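PDB 5CB8: probable adenylyl-sulfate kinase from Synechocystis sp., which catalyses the ATP-dependent phosphorylation of adenosine 5'-phosphosulfate to 3'-phosphoadenylyl sulfate, the activated form of sulfate. Local coordinates for residues L72-K76 against E77-T81; P130-V133 against C134-D138. One frame throughout, in Å; residues are numbered along the deposited sequence.

Contact 1 of 2, residues L72-K76 against E77-T81. With ADX (adenosine-5'-phosphosulfate), chain G; SO4 (sulfate ion), chain I.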
ATOM      1  N   LEU B  72       2.546   7.720 -12.504  1.00 20.94           N
ATOM      2  CA  LEU B  72       3.970   8.030 -12.439  1.00 16.62           C
ATOM      3  C   LEU B  72       4.660   7.654 -13.744  1.00 18.88           C
ATOM      4  O   LEU B  72       4.286   6.670 -14.396  1.00 19.12           O
ATOM      5  CB  LEU B  72       4.632   7.286 -11.279  1.00 16.64           C
ATOM      6  CG  LEU B  72       4.121   7.611  -9.876  1.00 20.75           C
ATOM      7  CD1 LEU B  72       4.899   6.829  -8.822  1.00 16.41           C
ATOM      8  CD2 LEU B  72       4.201   9.108  -9.607  1.00 23.66           C
ATOM      9  N   GLY B  73       5.662   8.440 -14.124  1.00 15.17           N
ATOM     10  CA  GLY B  73       6.465   8.129 -15.293  1.00 17.47           C
ATOM     11  C   GLY B  73       7.823   7.611 -14.864  1.00 21.91           C
ATOM     12  O   GLY B  73       7.938   6.894 -13.858  1.00 15.32           O
ATOM     13  N   PHE B  74       8.861   7.997 -15.599  1.00 16.64           N
ATOM     14  CA  PHE B  74      10.189   7.425 -15.380  1.00 13.60           C
ATOM     15  C   PHE B  74      11.277   8.468 -15.164  1.00 15.83           C
ATOM     16  O   PHE B  74      12.467   8.166 -15.263  1.00 14.70           O
ATOM     17  CB  PHE B  74      10.536   6.473 -16.526  1.00 13.59           C
ATOM     18  CG  PHE B  74       9.616   5.296 -16.590  1.00 16.31           C
ATOM     19  CD1 PHE B  74       9.885   4.159 -15.848  1.00 13.57           C
ATOM     20  CD2 PHE B  74       8.434   5.362 -17.315  1.00 17.22           C
ATOM     21  CE1 PHE B  74       9.028   3.087 -15.866  1.00 16.36           C
ATOM     22  CE2 PHE B  74       7.565   4.295 -17.338  1.00 18.89           C
ATOM     23  CZ  PHE B  74       7.860   3.156 -16.620  1.00 14.85           C
ATOM     24  N   SER B  75      10.874   9.693 -14.845  1.00 14.25           N
ATOM     25  CA  SER B  75      11.839  10.675 -14.355  1.00 19.27           C
ATOM     26  C   SER B  75      12.426  10.156 -13.045  1.00 21.01           C
ATOM     27  O   SER B  75      11.859   9.262 -12.409  1.00 18.46           O
ATOM     28  CB  SER B  75      11.148  11.999 -14.071  1.00 20.74           C
ATOM     29  OG  SER B  75      10.282  11.848 -12.957  1.00 17.15           O
ATOM     30  N   LYS B  76      13.562  10.718 -12.644  1.00 15.54           N
ATOM     31  CA  LYS B  76      14.191  10.398 -11.364  1.00 15.19           C
ATOM     32  C   LYS B  76      13.172  10.544 -10.224  1.00 14.25           C
ATOM     33  O   LYS B  76      12.999   9.630  -9.401  1.00 16.75           O
ATOM     34  CB  LYS B  76      15.408  11.325 -11.167  1.00 18.64           C
ATOM     35  CG  LYS B  76      15.954  11.425  -9.743  1.00 28.01           C
ATOM     36  CD  LYS B  76      16.569  10.131  -9.325  1.00 23.16           C
ATOM     37  CE  LYS B  76      17.272  10.227  -7.973  1.00 20.76           C
ATOM     38  NZ  LYS B  76      17.228   8.880  -7.333  1.00 18.77           N
ATOM     39  N   GLU B  77      12.469  11.672 -10.197  1.00 14.90           N
ATOM     40  CA  GLU B  77      11.478  11.913  -9.141  1.00 17.87           C
ATOM     41  C   GLU B  77      10.411  10.831  -9.091  1.00 16.98           C
ATOM     42  O   GLU B  77      10.019  10.359  -8.003  1.00 15.46           O
ATOM     43  CB  GLU B  77      10.773  13.252  -9.361  1.00 22.72           C
ATOM     44  CG  GLU B  77      11.569  14.466  -8.972  1.00 44.45           C
ATOM     45  CD  GLU B  77      10.703  15.707  -8.972  1.00 54.84           C
ATOM     46  OE1 GLU B  77       9.626  15.671  -9.613  1.00 49.62           O
ATOM     47  OE2 GLU B  77      11.090  16.707  -8.329  1.00 61.53           O
ATOM     48  N   ASP B  78       9.909  10.458 -10.264  1.00 16.02           N
ATOM     49  CA  ASP B  78       8.820   9.491 -10.324  1.00 13.99           C
ATOM     50  C   ASP B  78       9.285   8.071  -9.992  1.00 14.38           C
ATOM     51  O   ASP B  78       8.542   7.305  -9.367  1.00 17.03           O
ATOM     52  CB  ASP B  78       8.130   9.546 -11.697  1.00 14.24           C
ATOM     53  CG  ASP B  78       7.123  10.678 -11.804  1.00 20.85           C
ATOM     54  OD1 ASP B  78       7.047  11.516 -10.870  1.00 19.54           O
ATOM     55  OD2 ASP B  78       6.408  10.735 -12.833  1.00 21.29           O
ATOM     56  N   ARG B  79      10.502   7.706 -10.398  1.00 12.99           N
ATOM     57  CA  ARG B  79      11.022   6.392 -10.014  1.00 12.57           C
ATOM     58  C   ARG B  79      11.252   6.327  -8.506  1.00 13.77           C
ATOM     59  O   ARG B  79      11.030   5.279  -7.878  1.00 12.73           O
ATOM     60  CB  ARG B  79      12.325   6.062 -10.755  1.00 12.40           C
ATOM     61  CG  ARG B  79      12.178   5.886 -12.269  1.00 13.79           C
ATOM     62  CD  ARG B  79      13.531   5.513 -12.850  1.00 12.46           C
ATOM     63  NE  ARG B  79      13.637   5.648 -14.304  1.00 12.69           N
ATOM     64  CZ  ARG B  79      13.663   4.632 -15.163  1.00 16.34           C
ATOM     65  NH1 ARG B  79      13.530   3.380 -14.736  1.00 12.51           N
ATOM     66  NH2 ARG B  79      13.808   4.874 -16.462  1.00 13.03           N
ATOM     67  N   ASP B  80      11.682   7.443  -7.917  1.00 14.03           N
ATOM     68  CA  ASP B  80      11.854   7.489  -6.463  1.00 14.41           C
ATOM     69  C   ASP B  80      10.505   7.342  -5.769  1.00 13.09           C
ATOM     70  O   ASP B  80      10.362   6.578  -4.809  1.00 12.94           O
ATOM     71  CB  ASP B  80      12.547   8.786  -6.013  1.00 13.74           C
ATOM     72  CG  ASP B  80      14.035   8.804  -6.336  1.00 21.18           C
ATOM     73  OD1 ASP B  80      14.551   7.793  -6.855  1.00 14.42           O
ATOM     74  OD2 ASP B  80      14.699   9.828  -6.052  1.00 17.31           O
ATOM     75  N   THR B  81       9.514   8.082  -6.251  1.00 13.40           N
ATOM     76  CA  THR B  81       8.180   7.993  -5.668  1.00 14.60           C
ATOM     77  C   THR B  81       7.659   6.569  -5.797  1.00 13.79           C
ATOM     78  O   THR B  81       7.104   6.007  -4.845  1.00 14.70           O
ATOM     79  CB  THR B  81       7.207   8.959  -6.344  1.00 18.61           C
ATOM     80  OG1 THR B  81       7.672  10.296  -6.141  1.00 14.82           O
ATOM     81  CG2 THR B  81       5.805   8.811  -5.748  1.00 17.20           C
TER
HETATM   82  SB  ADX G 301      11.367   1.663 -11.707  1.00 13.95           S
HETATM   83  O1B ADX G 301      10.479   2.716 -11.199  1.00 14.18           O
HETATM   84  O2B ADX G 301      11.670   0.665 -10.666  1.00 14.54           O
HETATM   85  O3B ADX G 301      12.596   2.284 -12.218  1.00 13.25           O
HETATM   86  PA  ADX G 301       9.587  -0.168 -12.764  1.00 14.47           P
HETATM   87  O1A ADX G 301       8.479   0.261 -11.807  1.00 13.39           O
HETATM   88  O2A ADX G 301      10.145  -1.548 -12.429  1.00 12.43           O
HETATM   89  O3A ADX G 301      10.704   0.961 -12.873  1.00 14.20           O
HETATM   90  O5' ADX G 301       8.947  -0.217 -14.232  1.00 13.74           O
HETATM   91  C5' ADX G 301       9.720  -0.674 -15.303  1.00 13.53           C
HETATM   92  C4' ADX G 301       8.958  -1.144 -16.415  1.00 19.12           C
HETATM   93  O4' ADX G 301       8.374   0.020 -17.102  1.00 20.96           O
HETATM   94  C3' ADX G 301       9.809  -1.831 -17.392  1.00 31.36           C
HETATM   95  O3' ADX G 301       9.653  -3.174 -17.252  1.00 38.44           O
HETATM   96  C2' ADX G 301       9.304  -1.409 -18.719  1.00 37.22           C
HETATM   97  O2' ADX G 301       8.428  -2.327 -19.186  1.00 48.90           O
HETATM   98  C1' ADX G 301       8.562  -0.133 -18.494  1.00 26.83           C
HETATM   99  N9  ADX G 301       9.185   1.055 -19.003  1.00 24.54           N
HETATM  100  C8  ADX G 301       8.591   2.015 -19.753  1.00 22.23           C
HETATM  101  N7  ADX G 301       9.438   3.040 -19.887  1.00 18.79           N
HETATM  102  C5  ADX G 301      10.579   2.750 -19.213  1.00 18.15           C
HETATM  103  C6  ADX G 301      11.768   3.447 -19.006  1.00 14.88           C
HETATM  104  N6  ADX G 301      11.948   4.788 -19.535  1.00 14.62           N
HETATM  105  N1  ADX G 301      12.741   2.866 -18.273  1.00 17.18           N
HETATM  106  C2  ADX G 301      12.563   1.639 -17.735  1.00 16.78           C
HETATM  107  N3  ADX G 301      11.426   0.948 -17.910  1.00 16.84           N
HETATM  108  C4  ADX G 301      10.416   1.478 -18.642  1.00 20.04           C
HETATM  109  S   SO4 I 303       8.482  10.714  -2.671  1.00 41.04           S
HETATM  110  O1  SO4 I 303       7.978   9.512  -2.001  1.00 26.31           O
HETATM  111  O2  SO4 I 303       7.457  11.186  -3.611  1.00 41.79           O
HETATM  112  O3  SO4 I 303       8.742  11.753  -1.671  1.00 45.84           O
HETATM  113  O4  SO4 I 303       9.739  10.418  -3.394  1.00 20.19           O
HETATM  114  O   HOH W   1       8.138  11.037 -15.326  1.00 18.08           O
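Phe-74 and Arg-79 meet at the start of helix 76-94, and both face the bound adenosine-5'-phosphosulfate. The Phe-74 ring lies with one face over the adenine, whose C5 sits above the ring centre. Its CZ also reaches the ribose, 3.2 Å from O4' of the ligand. The Arg-79 guanidinium passes the edge of the Phe-74 ring, while CB and CD1 of Phe-74 lie against one guanidinium face. The Arg-79 chain runs extended from CG to NE, with chi2 and chi3 both near 180°, and this carries its flat head from the helix to the ligand. There NH1 donates to the sulfate oxygen O3B of the ligand at 2.9 Å, at the guanidinium edge and in its plane. NE donates to Phe-74 O at 2.9 Å; this bond is bent, and Phe-74 O is tilted from the guanidinium plane. NE also has a salt-bridge partner in Asp-159. The head is therefore held by both protein and substrate.

The helix start is closed by two side chains. Ser-75 is the N-cap: its OG accepts from Asp-78 N at 3.1 Å. Asp-78 turns back toward the loop, and its OD2 takes the Gly-73 N-H at 2.7 Å. That bond is nearly straight, at 172°, and comes to OD2 on its anti side, tilted from the carboxylate plane. Water 1 links OD2 to Ser-75 N. Leu-72 lays CD2 beside this carboxylate and CD1 against CG2 of Thr-81.

Lys-76, the first residue of the helix, bends at chi2 (68°) and sets NZ in a salt bridge with Asp-80, one turn further on, 2.9 Å from OD1; both carboxylate oxygens use their syn lone pairs. The whole is an N-capped helix start that forms one wall of the adenosine-5'-phosphosulfate pocket.

Contact 2 of 2, residues P130-V133 against C134-D138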
ATOM      1  N   PRO B 130      23.468  -9.320 -18.624  1.00 18.40           N
ATOM      2  CA  PRO B 130      24.216  -8.283 -19.346  1.00 21.08           C
ATOM      3  C   PRO B 130      23.268  -7.413 -20.162  1.00 19.91           C
ATOM      4  O   PRO B 130      22.251  -7.921 -20.652  1.00 19.79           O
ATOM      5  CB  PRO B 130      25.105  -9.090 -20.290  1.00 18.58           C
ATOM      6  CG  PRO B 130      25.263 -10.427 -19.610  1.00 25.28           C
ATOM      7  CD  PRO B 130      23.925 -10.676 -18.971  1.00 24.47           C
ATOM      8  N   LEU B 131      23.582  -6.128 -20.298  1.00 15.95           N
ATOM      9  CA  LEU B 131      22.752  -5.240 -21.100  1.00 15.54           C
ATOM     10  C   LEU B 131      22.578  -5.786 -22.511  1.00 23.68           C
ATOM     11  O   LEU B 131      21.480  -5.744 -23.070  1.00 18.31           O
ATOM     12  CB  LEU B 131      23.352  -3.831 -21.161  1.00 19.33           C
ATOM     13  CG  LEU B 131      22.564  -2.841 -22.035  1.00 21.20           C
ATOM     14  CD1 LEU B 131      21.288  -2.393 -21.332  1.00 20.16           C
ATOM     15  CD2 LEU B 131      23.399  -1.628 -22.405  1.00 23.53           C
ATOM     16  N   ALA B 132      23.657  -6.310 -23.086  1.00 16.83           N
ATOM     17  CA  ALA B 132      23.603  -6.773 -24.473  1.00 20.78           C
ATOM     18  C   ALA B 132      22.634  -7.941 -24.632  1.00 23.14           C
ATOM     19  O   ALA B 132      21.968  -8.073 -25.658  1.00 20.83           O
ATOM     20  CB  ALA B 132      24.998  -7.164 -24.965  1.00 23.02           C
ATOM     21  N   VAL B 133      22.564  -8.796 -23.620  1.00 17.56           N
ATOM     22  CA  VAL B 133      21.674  -9.947 -23.677  1.00 18.95           C
ATOM     23  C   VAL B 133      20.213  -9.487 -23.636  1.00 19.59           C
ATOM     24  O   VAL B 133      19.384  -9.944 -24.432  1.00 22.49           O
ATOM     25  CB  VAL B 133      21.978 -10.934 -22.533  1.00 18.85           C
ATOM     26  CG1 VAL B 133      20.843 -11.923 -22.363  1.00 22.59           C
ATOM     27  CG2 VAL B 133      23.312 -11.665 -22.794  1.00 19.09           C
ATOM     28  N   CYS B 134      19.905  -8.574 -22.721  1.00 17.28           N
ATOM     29  CA  CYS B 134      18.557  -8.018 -22.634  1.00 15.73           C
ATOM     30  C   CYS B 134      18.172  -7.287 -23.919  1.00 17.81           C
ATOM     31  O   CYS B 134      17.028  -7.371 -24.377  1.00 18.07           O
ATOM     32  CB  CYS B 134      18.457  -7.045 -21.460  1.00 14.92           C
ATOM     33  SG  CYS B 134      18.770  -7.800 -19.838  1.00 18.94           S
ATOM     34  N   GLU B 135      19.120  -6.550 -24.486  1.00 15.92           N
ATOM     35  CA  GLU B 135      18.840  -5.778 -25.690  1.00 17.09           C
ATOM     36  C   GLU B 135      18.604  -6.674 -26.908  1.00 18.04           C
ATOM     37  O   GLU B 135      17.773  -6.350 -27.758  1.00 20.22           O
ATOM     38  CB  GLU B 135      19.957  -4.753 -25.963  1.00 16.10           C
ATOM     39  CG  GLU B 135      19.774  -3.972 -27.261  1.00 20.50           C
ATOM     40  CD  GLU B 135      20.536  -2.648 -27.292  1.00 25.88           C
ATOM     41  OE1 GLU B 135      21.465  -2.457 -26.466  1.00 22.06           O
ATOM     42  OE2 GLU B 135      20.191  -1.795 -28.144  1.00 22.40           O
ATOM     43  N   GLU B 136      19.323  -7.796 -26.998  1.00 19.86           N
ATOM     44  CA  GLU B 136      19.143  -8.710 -28.135  1.00 21.16           C
ATOM     45  C   GLU B 136      17.774  -9.387 -28.124  1.00 23.89           C
ATOM     46  O   GLU B 136      17.178  -9.610 -29.183  1.00 21.88           O
ATOM     47  CB  GLU B 136      20.186  -9.829 -28.116  1.00 25.63           C
ATOM     48  CG  GLU B 136      21.621  -9.432 -28.343  1.00 46.93           C
ATOM     49  CD  GLU B 136      22.573 -10.462 -27.739  1.00 67.24           C
ATOM     50  OE1 GLU B 136      22.187 -11.655 -27.651  1.00 61.57           O
ATOM     51  OE2 GLU B 136      23.694 -10.077 -27.330  1.00 75.53           O
ATOM     52  N   ARG B 137      17.308  -9.773 -26.937  1.00 18.31           N
ATOM     53  CA  ARG B 137      15.980 -10.385 -26.800  1.00 20.20           C
ATOM     54  C   ARG B 137      14.875  -9.351 -26.977  1.00 20.29           C
ATOM     55  O   ARG B 137      13.844  -9.641 -27.593  1.00 18.55           O
ATOM     56  CB  ARG B 137      15.830 -11.063 -25.434  1.00 18.27           C
ATOM     57  CG  ARG B 137      16.445 -12.470 -25.382  1.00 20.88           C
ATOM     58  CD  ARG B 137      16.660 -12.931 -23.932  1.00 22.80           C
ATOM     59  NE  ARG B 137      15.448 -12.821 -23.116  1.00 19.68           N
ATOM     60  CZ  ARG B 137      14.428 -13.674 -23.173  1.00 32.17           C
ATOM     61  NH1 ARG B 137      14.454 -14.695 -24.028  1.00 33.55           N
ATOM     62  NH2 ARG B 137      13.373 -13.507 -22.383  1.00 26.59           N
ATOM     63  N   ASP B 138      15.108  -8.164 -26.418  1.00 17.07           N
ATOM     64  CA  ASP B 138      14.171  -7.029 -26.491  1.00 19.46           C
ATOM     65  C   ASP B 138      12.718  -7.485 -26.378  1.00 23.62           C
ATOM     66  O   ASP B 138      11.907  -7.261 -27.283  1.00 17.62           O
ATOM     67  CB  ASP B 138      14.409  -6.212 -27.770  1.00 17.22           C
ATOM     68  CG  ASP B 138      13.936  -4.771 -27.636  1.00 18.27           C
ATOM     69  OD1 ASP B 138      13.482  -4.397 -26.529  1.00 17.38           O
ATOM     70  OD2 ASP B 138      14.019  -4.001 -28.626  1.00 17.67           O
TER
HETATM   71  O   HOH W   2      19.905 -12.333 -25.753  1.00 25.56           O
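Glu-136 folds back over Ala-132 one turn earlier in the short helix 131-137, which follows strand 122-127 of the parallel sheet. Chi1 of -67° sets CG anti to its own carbonyl carbon, and the chain then runs back along the helix. CB of Glu-136 lies beside the carbonyl oxygens of Ala-132 and Val-133. CG comes closer, 3.0 Å from Ala-132 O. CD stays over the same carbonyl oxygen, at 3.2 Å. The two carboxylate oxygens have different surroundings. OE2 lies 4.0 Å from CB of Ala-132. It is also near Ala-132 O, but both are acceptors and do not bond. OE1 turns to water 2.

Four i to i+4 backbone hydrogen bonds run beneath it. Pro-130 is at the N-cap position, and its carbonyl oxygen accepts from Cys-134 N in an almost straight hydrogen bond. Glu-135 N is hydrogen-bonded to Leu-131 O, and Glu-136 N to Ala-132 O. The Arg-137 N to Val-133 O hydrogen bond is longer, at 3.3 Å.

Cys-134 is the buried residue here. Its SG turns back toward the helix start, 3.6 Å from Pro-130 O, and its side chain packs on Tyr-143 of helix 142-148. Glu-135 takes another direction, with CG anti to the backbone N (chi1 176°) and the chain extended. Its OE2 forms a salt bridge with Arg-147, while the carboxylate of Asp-138, which leaves the helix with positive phi, accepts hydrogen bonds from the backbone amides of Tyr-143 and Ala-144, so that the two short helices are joined. At the exposed Glu-136, water 2 spans one turn: it donates to OE1 of Glu-136 at 3.0 Å and, at 2.8 Å, to Val-133 O, the same oxygen that accepts from Arg-137 N.

How the contacts relate
Contact 1 is the N-terminal start of the long helix 76-94, and contact 2 spans the short helix 131-137; they do not touch. Their centres lie 23 Å apart and their nearest atoms about 12 Å apart. Contact 1 belongs to the substrate pocket: the Arg-79 side chain is about 8 Å from that of Ser-106, the probable phosphoserine site, and about 8 Å from that of Ser-34 in the probable ATP site. Contact 2 lies further from the substrate, with the Leu-131 side chain about 10 Å from adenosine-5'-phosphosulfate. Contact 1 thus touches the substrate itself, while contact 2 comes near the probable ATP site through Leu-131, whose side chain is about 4 Å from that of Leu-33.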